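Local coordinates for protein insect group II chitinase (Ostrinia furnacalis, PDB 5Y2A) that probably hydrolyses the beta-1,4 linkages of chitin, as a family 18 glycoside hydrolase domain of an insect group II chitinase, at residues Y197-M211 and D217-N229. Residues are numbered along the deposited sequence; the frame is centred on the assembly and turned at random.
With NAG (2-acetamido-2-deoxy-beta-D-glucopyranose), chain C.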
loop_
_atom_site.group_PDB
_atom_site.type_symbol
_atom_site.label_atom_id
_atom_site.label_comp_id
_atom_site.label_asym_id
_atom_site.label_seq_id
_atom_site.Cartn_x
_atom_site.Cartn_y
_atom_site.Cartn_z
ATOM N N TYR A 197 5.368 -7.627 15.609
ATOM C CA TYR A 197 6.732 -7.588 16.126
ATOM C C TYR A 197 7.740 -7.819 15.011
ATOM O O TYR A 197 8.869 -7.316 15.078
ATOM C CB TYR A 197 6.931 -8.648 17.207
ATOM C CG TYR A 197 6.247 -8.389 18.528
ATOM C CD1 TYR A 197 6.894 -7.684 19.539
ATOM C CD2 TYR A 197 4.973 -8.879 18.779
ATOM C CE1 TYR A 197 6.283 -7.466 20.770
ATOM C CE2 TYR A 197 4.353 -8.666 20.002
ATOM C CZ TYR A 197 5.011 -7.961 20.995
ATOM O OH TYR A 197 4.392 -7.751 22.209
ATOM N N HIS A 198 7.344 -8.572 13.986
ATOM C CA HIS A 198 8.196 -8.916 12.861
ATOM C C HIS A 198 7.371 -8.888 11.586
ATOM O O HIS A 198 6.157 -9.105 11.604
ATOM C CB HIS A 198 8.835 -10.291 13.048
ATOM C CG HIS A 198 9.714 -10.371 14.255
ATOM N ND1 HIS A 198 10.917 -9.705 14.338
ATOM C CD2 HIS A 198 9.548 -11.001 15.443
ATOM C CE1 HIS A 198 11.464 -9.936 15.518
ATOM N NE2 HIS A 198 10.656 -10.721 16.206
ATOM N N GLY A 199 8.051 -8.622 10.480
ATOM C CA GLY A 199 7.421 -8.513 9.177
ATOM C C GLY A 199 8.511 -8.336 8.144
ATOM O O GLY A 199 9.701 -8.312 8.471
ATOM N N GLN A 200 8.092 -8.222 6.879
ATOM C CA GLN A 200 9.054 -8.176 5.780
ATOM C C GLN A 200 10.052 -7.030 5.918
ATOM O O GLN A 200 11.125 -7.081 5.311
ATOM C CB GLN A 200 8.320 -8.103 4.430
ATOM C CG GLN A 200 7.288 -7.000 4.322
ATOM C CD GLN A 200 7.902 -5.663 3.967
ATOM O OE1 GLN A 200 8.985 -5.598 3.379
ATOM N NE2 GLN A 200 7.218 -4.585 4.332
ATOM N N TRP A 201 9.717 -5.985 6.674
ATOM C CA TRP A 201 10.659 -4.893 6.887
ATOM C C TRP A 201 11.923 -5.330 7.629
ATOM O O TRP A 201 12.951 -4.657 7.514
ATOM C CB TRP A 201 9.973 -3.767 7.650
ATOM C CG TRP A 201 9.363 -4.237 8.942
ATOM C CD1 TRP A 201 9.991 -4.345 10.153
ATOM C CD2 TRP A 201 8.010 -4.670 9.152
ATOM N NE1 TRP A 201 9.114 -4.820 11.098
ATOM C CE2 TRP A 201 7.890 -5.021 10.511
ATOM C CE3 TRP A 201 6.886 -4.790 8.321
ATOM C CZ2 TRP A 201 6.695 -5.485 11.064
ATOM C CZ3 TRP A 201 5.696 -5.256 8.875
ATOM C CH2 TRP A 201 5.614 -5.595 10.234
ATOM N N ASP A 202 11.878 -6.446 8.369
ATOM C CA ASP A 202 13.074 -6.951 9.035
ATOM C C ASP A 202 14.096 -7.525 8.069
ATOM O O ASP A 202 15.229 -7.788 8.488
ATOM C CB ASP A 202 12.724 -8.051 10.049
ATOM C CG ASP A 202 11.918 -7.544 11.219
ATOM O OD1 ASP A 202 12.065 -6.370 11.599
ATOM O OD2 ASP A 202 11.137 -8.344 11.764
ATOM N N LYS A 203 13.720 -7.770 6.802
ATOM C CA LYS A 203 14.557 -8.502 5.869
ATOM C C LYS A 203 14.925 -9.909 6.298
ATOM O O LYS A 203 15.861 -10.449 5.741
ATOM C CB LYS A 203 15.863 -7.740 5.656
ATOM C CG LYS A 203 15.716 -6.503 4.930
ATOM C CD LYS A 203 15.108 -7.041 3.674
ATOM C CE LYS A 203 15.412 -6.065 2.544
ATOM N NZ LYS A 203 14.607 -6.233 1.309
ATOM N N LYS A 204 14.147 -10.541 7.177
ATOM C CA LYS A 204 14.309 -11.955 7.489
ATOM C C LYS A 204 13.026 -12.447 8.144
ATOM O O LYS A 204 12.270 -11.657 8.716
ATOM C CB LYS A 204 15.512 -12.198 8.406
ATOM C CG LYS A 204 15.417 -11.560 9.789
ATOM C CD LYS A 204 16.783 -11.554 10.470
ATOM C CE LYS A 204 16.684 -11.271 11.958
ATOM N NZ LYS A 204 18.035 -11.104 12.567
ATOM N N THR A 205 12.786 -13.752 8.057
ATOM C CA THR A 205 11.539 -14.315 8.565
ATOM C C THR A 205 11.479 -14.203 10.082
ATOM O O THR A 205 12.488 -14.357 10.777
ATOM C CB THR A 205 11.392 -15.775 8.152
ATOM O OG1 THR A 205 12.445 -16.544 8.741
ATOM C CG2 THR A 205 11.454 -15.921 6.628
ATOM N N GLY A 206 10.283 -13.939 10.595
ATOM C CA GLY A 206 10.068 -13.815 12.026
ATOM C C GLY A 206 8.590 -13.936 12.315
ATOM O O GLY A 206 7.754 -13.830 11.412
ATOM N N HIS A 207 8.264 -14.161 13.583
ATOM C CA HIS A 207 6.870 -14.377 13.933
ATOM C C HIS A 207 6.165 -13.055 14.199
ATOM O O HIS A 207 6.711 -12.158 14.844
ATOM C CB HIS A 207 6.720 -15.308 15.138
ATOM C CG HIS A 207 5.367 -15.943 15.215
ATOM N ND1 HIS A 207 4.262 -15.272 15.696
ATOM C CD2 HIS A 207 4.928 -17.165 14.829
ATOM C CE1 HIS A 207 3.203 -16.060 15.614
ATOM N NE2 HIS A 207 3.581 -17.212 15.087
ATOM N N VAL A 208 4.932 -12.951 13.695
ATOM C CA VAL A 208 4.156 -11.722 13.829
ATOM C C VAL A 208 3.937 -11.352 15.292
ATOM O O VAL A 208 3.850 -10.167 15.633
ATOM C CB VAL A 208 2.815 -11.870 13.073
ATOM C CG1 VAL A 208 2.046 -13.107 13.573
ATOM C CG2 VAL A 208 1.966 -10.610 13.220
ATOM N N ALA A 209 3.847 -12.337 16.188
ATOM C CA ALA A 209 3.480 -12.077 17.583
ATOM C C ALA A 209 4.071 -13.148 18.486
ATOM O O ALA A 209 3.351 -13.987 19.043
ATOM C CB ALA A 209 1.960 -12.012 17.735
ATOM N N PRO A 210 5.391 -13.125 18.686
ATOM C CA PRO A 210 6.011 -14.089 19.604
ATOM C C PRO A 210 5.457 -13.922 21.010
ATOM O O PRO A 210 5.208 -12.807 21.467
ATOM C CB PRO A 210 7.504 -13.737 19.542
ATOM C CG PRO A 210 7.670 -12.860 18.318
ATOM C CD PRO A 210 6.362 -12.143 18.172
ATOM N N MET A 211 5.227 -15.050 21.680
ATOM C CA MET A 211 4.689 -15.029 23.036
ATOM C C MET A 211 5.789 -14.889 24.084
ATOM O O MET A 211 5.704 -14.026 24.965
ATOM C CB MET A 211 3.868 -16.295 23.293
ATOM C CG MET A 211 3.242 -16.342 24.671
ATOM S SD MET A 211 1.966 -15.088 24.869
ATOM C CE MET A 211 2.196 -14.577 26.564
ATOM N N ASP A 217 16.132 -15.191 18.960
ATOM C CA ASP A 217 15.844 -13.769 19.071
ATOM C C ASP A 217 17.129 -12.960 19.185
ATOM O O ASP A 217 18.091 -13.381 19.831
ATOM C CB ASP A 217 14.966 -13.488 20.289
ATOM C CG ASP A 217 13.513 -13.851 20.059
ATOM O OD1 ASP A 217 13.130 -14.083 18.893
ATOM O OD2 ASP A 217 12.755 -13.890 21.048
ATOM N N THR A 218 17.138 -11.790 18.545
ATOM C CA THR A 218 18.194 -10.807 18.734
ATOM C C THR A 218 17.822 -9.714 19.729
ATOM O O THR A 218 18.711 -9.001 20.205
ATOM C CB THR A 218 18.575 -10.161 17.395
ATOM O OG1 THR A 218 17.459 -9.422 16.883
ATOM C CG2 THR A 218 18.996 -11.221 16.385
ATOM N N ASP A 219 16.540 -9.576 20.060
ATOM C CA ASP A 219 16.067 -8.594 21.028
ATOM C C ASP A 219 15.048 -9.290 21.915
ATOM O O ASP A 219 14.006 -9.740 21.430
ATOM C CB ASP A 219 15.455 -7.377 20.320
ATOM C CG ASP A 219 15.096 -6.237 21.274
ATOM O OD1 ASP A 219 14.675 -6.495 22.422
ATOM O OD2 ASP A 219 15.208 -5.065 20.853
ATOM N N ASN A 220 15.349 -9.389 23.206
ATOM C CA ASN A 220 14.497 -10.146 24.115
ATOM C C ASN A 220 13.269 -9.365 24.579
ATOM O O ASN A 220 12.542 -9.847 25.454
ATOM C CB ASN A 220 15.322 -10.631 25.315
ATOM C CG ASN A 220 15.797 -9.493 26.206
ATOM O OD1 ASN A 220 15.668 -8.317 25.863
ATOM N ND2 ASN A 220 16.372 -9.844 27.352
ATOM N N THR A 221 13.020 -8.178 24.026
ATOM C CA THR A 221 11.808 -7.426 24.324
ATOM C C THR A 221 10.733 -7.568 23.251
ATOM O O THR A 221 9.635 -7.037 23.429
ATOM C CB THR A 221 12.130 -5.943 24.523
ATOM O OG1 THR A 221 12.433 -5.337 23.262
ATOM C CG2 THR A 221 13.320 -5.774 25.471
ATOM N N PHE A 222 11.014 -8.263 22.150
ATOM C CA PHE A 222 10.050 -8.394 21.053
ATOM C C PHE A 222 9.167 -9.631 21.248
ATOM O O PHE A 222 9.177 -10.572 20.459
ATOM C CB PHE A 222 10.772 -8.444 19.711
ATOM C CG PHE A 222 11.088 -7.092 19.138
ATOM C CD1 PHE A 222 11.881 -6.194 19.837
ATOM C CD2 PHE A 222 10.597 -6.719 17.895
ATOM C CE1 PHE A 222 12.180 -4.948 19.309
ATOM C CE2 PHE A 222 10.888 -5.470 17.366
ATOM C CZ PHE A 222 11.682 -4.586 18.074
ATOM N N ASN A 223 8.406 -9.629 22.341
ATOM C CA ASN A 223 7.475 -10.723 22.585
ATOM C C ASN A 223 6.380 -10.241 23.525
ATOM O O ASN A 223 6.567 -9.289 24.289
ATOM C CB ASN A 223 8.186 -11.959 23.153
ATOM C CG ASN A 223 8.946 -11.662 24.431
ATOM O OD1 ASN A 223 8.387 -11.738 25.521
ATOM N ND2 ASN A 223 10.234 -11.342 24.304
ATOM N N VAL A 224 5.229 -10.919 23.454
ATOM C CA VAL A 224 4.048 -10.479 24.202
ATOM C C VAL A 224 4.336 -10.437 25.695
ATOM O O VAL A 224 3.957 -9.485 26.394
ATOM C CB VAL A 224 2.852 -11.399 23.893
ATOM C CG1 VAL A 224 1.665 -11.059 24.790
ATOM C CG2 VAL A 224 2.463 -11.300 22.418
ATOM N N ASN A 225 4.992 -11.474 26.210
ATOM C CA ASN A 225 5.207 -11.567 27.649
ATOM C C ASN A 225 6.033 -10.393 28.165
ATOM O O ASN A 225 5.706 -9.808 29.204
ATOM C CB ASN A 225 5.869 -12.897 27.992
ATOM C CG ASN A 225 6.089 -13.067 29.477
ATOM O OD1 ASN A 225 5.193 -12.830 30.287
ATOM N ND2 ASN A 225 7.296 -13.465 29.841
ATOM N N PHE A 226 7.083 -10.000 27.438
ATOM C CA PHE A 226 7.827 -8.821 27.865
ATOM C C PHE A 226 6.944 -7.585 27.818
ATOM O O PHE A 226 6.904 -6.801 28.774
ATOM C CB PHE A 226 9.078 -8.598 27.011
ATOM C CG PHE A 226 9.874 -7.393 27.445
ATOM C CD1 PHE A 226 9.520 -6.111 27.026
ATOM C CD2 PHE A 226 10.951 -7.536 28.308
ATOM C CE1 PHE A 226 10.229 -5.003 27.450
ATOM C CE2 PHE A 226 11.668 -6.435 28.728
ATOM C CZ PHE A 226 11.304 -5.165 28.303
ATOM N N THR A 227 6.233 -7.391 26.702
ATOM C CA THR A 227 5.399 -6.204 26.541
ATOM C C THR A 227 4.436 -6.038 27.709
ATOM O O THR A 227 4.283 -4.938 28.257
ATOM C CB THR A 227 4.618 -6.287 25.228
ATOM O OG1 THR A 227 5.528 -6.404 24.125
ATOM C CG2 THR A 227 3.755 -5.056 25.056
ATOM N N VAL A 228 3.768 -7.126 28.095
ATOM C CA VAL A 228 2.780 -7.054 29.166
ATOM C C VAL A 228 3.458 -6.705 30.482
ATOM O O VAL A 228 3.015 -5.808 31.211
ATOM C CB VAL A 228 1.991 -8.372 29.264
ATOM C CG1 VAL A 228 1.136 -8.392 30.528
ATOM C CG2 VAL A 228 1.111 -8.564 28.029
ATOM N N ASN A 229 4.542 -7.410 30.808
ATOM C CA ASN A 229 5.241 -7.129 32.056
ATOM C C ASN A 229 5.858 -5.738 32.054
ATOM O O ASN A 229 5.915 -5.084 33.103
ATOM C CB ASN A 229 6.296 -8.204 32.312
ATOM C CG ASN A 229 5.688 -9.476 32.851
ATOM O OD1 ASN A 229 5.295 -9.538 34.014
ATOM N ND2 ASN A 229 5.592 -10.498 32.006
HETATM C C1 NAG C . 7.632 -13.638 31.224
HETATM C C2 NAG C . 8.424 -14.914 31.478
HETATM C C3 NAG C . 8.851 -14.992 32.946
HETATM C C4 NAG C . 9.550 -13.712 33.395
HETATM C C5 NAG C . 8.723 -12.489 33.004
HETATM C C6 NAG C . 9.433 -11.179 33.271
HETATM C C7 NAG C . 8.128 -17.031 30.276
HETATM C C8 NAG C . 7.246 -18.225 30.061
HETATM N N2 NAG C . 7.666 -16.101 31.118
HETATM O O3 NAG C . 9.706 -16.121 33.094
HETATM O O4 NAG C . 9.627 -13.661 34.816
HETATM O O5 NAG C . 8.406 -12.519 31.605
HETATM O O6 NAG C . 10.541 -10.995 32.400
HETATM O O7 NAG C . 9.203 -16.908 29.703
HETATM O O HOH W 1 11.062 -11.544 18.811
#
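Tyr197 lies against the backbone of Phe222 and Asn223 and ends at Thr227. Its CG is anti to its own carbonyl carbon (chi1 -72°), which sends the ring toward the helix. Asn223 CA covers one ring face, offset toward the rim. The hydroxyl OH donates to Thr227 OG1 at 2.6 Å, near the ring plane. Thr227 OG1 also bonds Ala169 O, so the buried hydroxyl pair links the loop through the helix to the loop holding Ala169. The carbonyl oxygen of Tyr197 meets the edge of the Phe222 ring, 3.4 Å from Phe222 CD2.

The His198 ring approaches Phe222 obliquely. Both ring nitrogens are engaged: ND1 donates to Asp202 OD2 at 2.9 Å, from above the carboxylate plane, and NE2 bonds a water lying in the ring plane. The same water lies 2.7 Å from Phe222 O and bridges the two segments. Pro210 packs CG on the same carbonyl, and Pro210 O accepts from Val224 N at 2.7 Å.

Met211 O takes the next amide, Asn225 N, at 2.9 Å and in the carbonyl plane. The Met211 chain bends at chi2 (67°) and lays SD on Val224 CB at 3.9 Å. Asn225 carries an N-linked NAG on ND2, while its OD1 bonds Tyr331 of helix 322-334.

Asn223 OD1 caps Phe226 N, so Asn223 is the N-cap of helix 224-233. Two loop carbonyls and one side chain thus serve the first-turn amides. The arrangement anchors a beta-to-alpha connection after strand 189-192, as in the TIM barrel of family 18 chitinases.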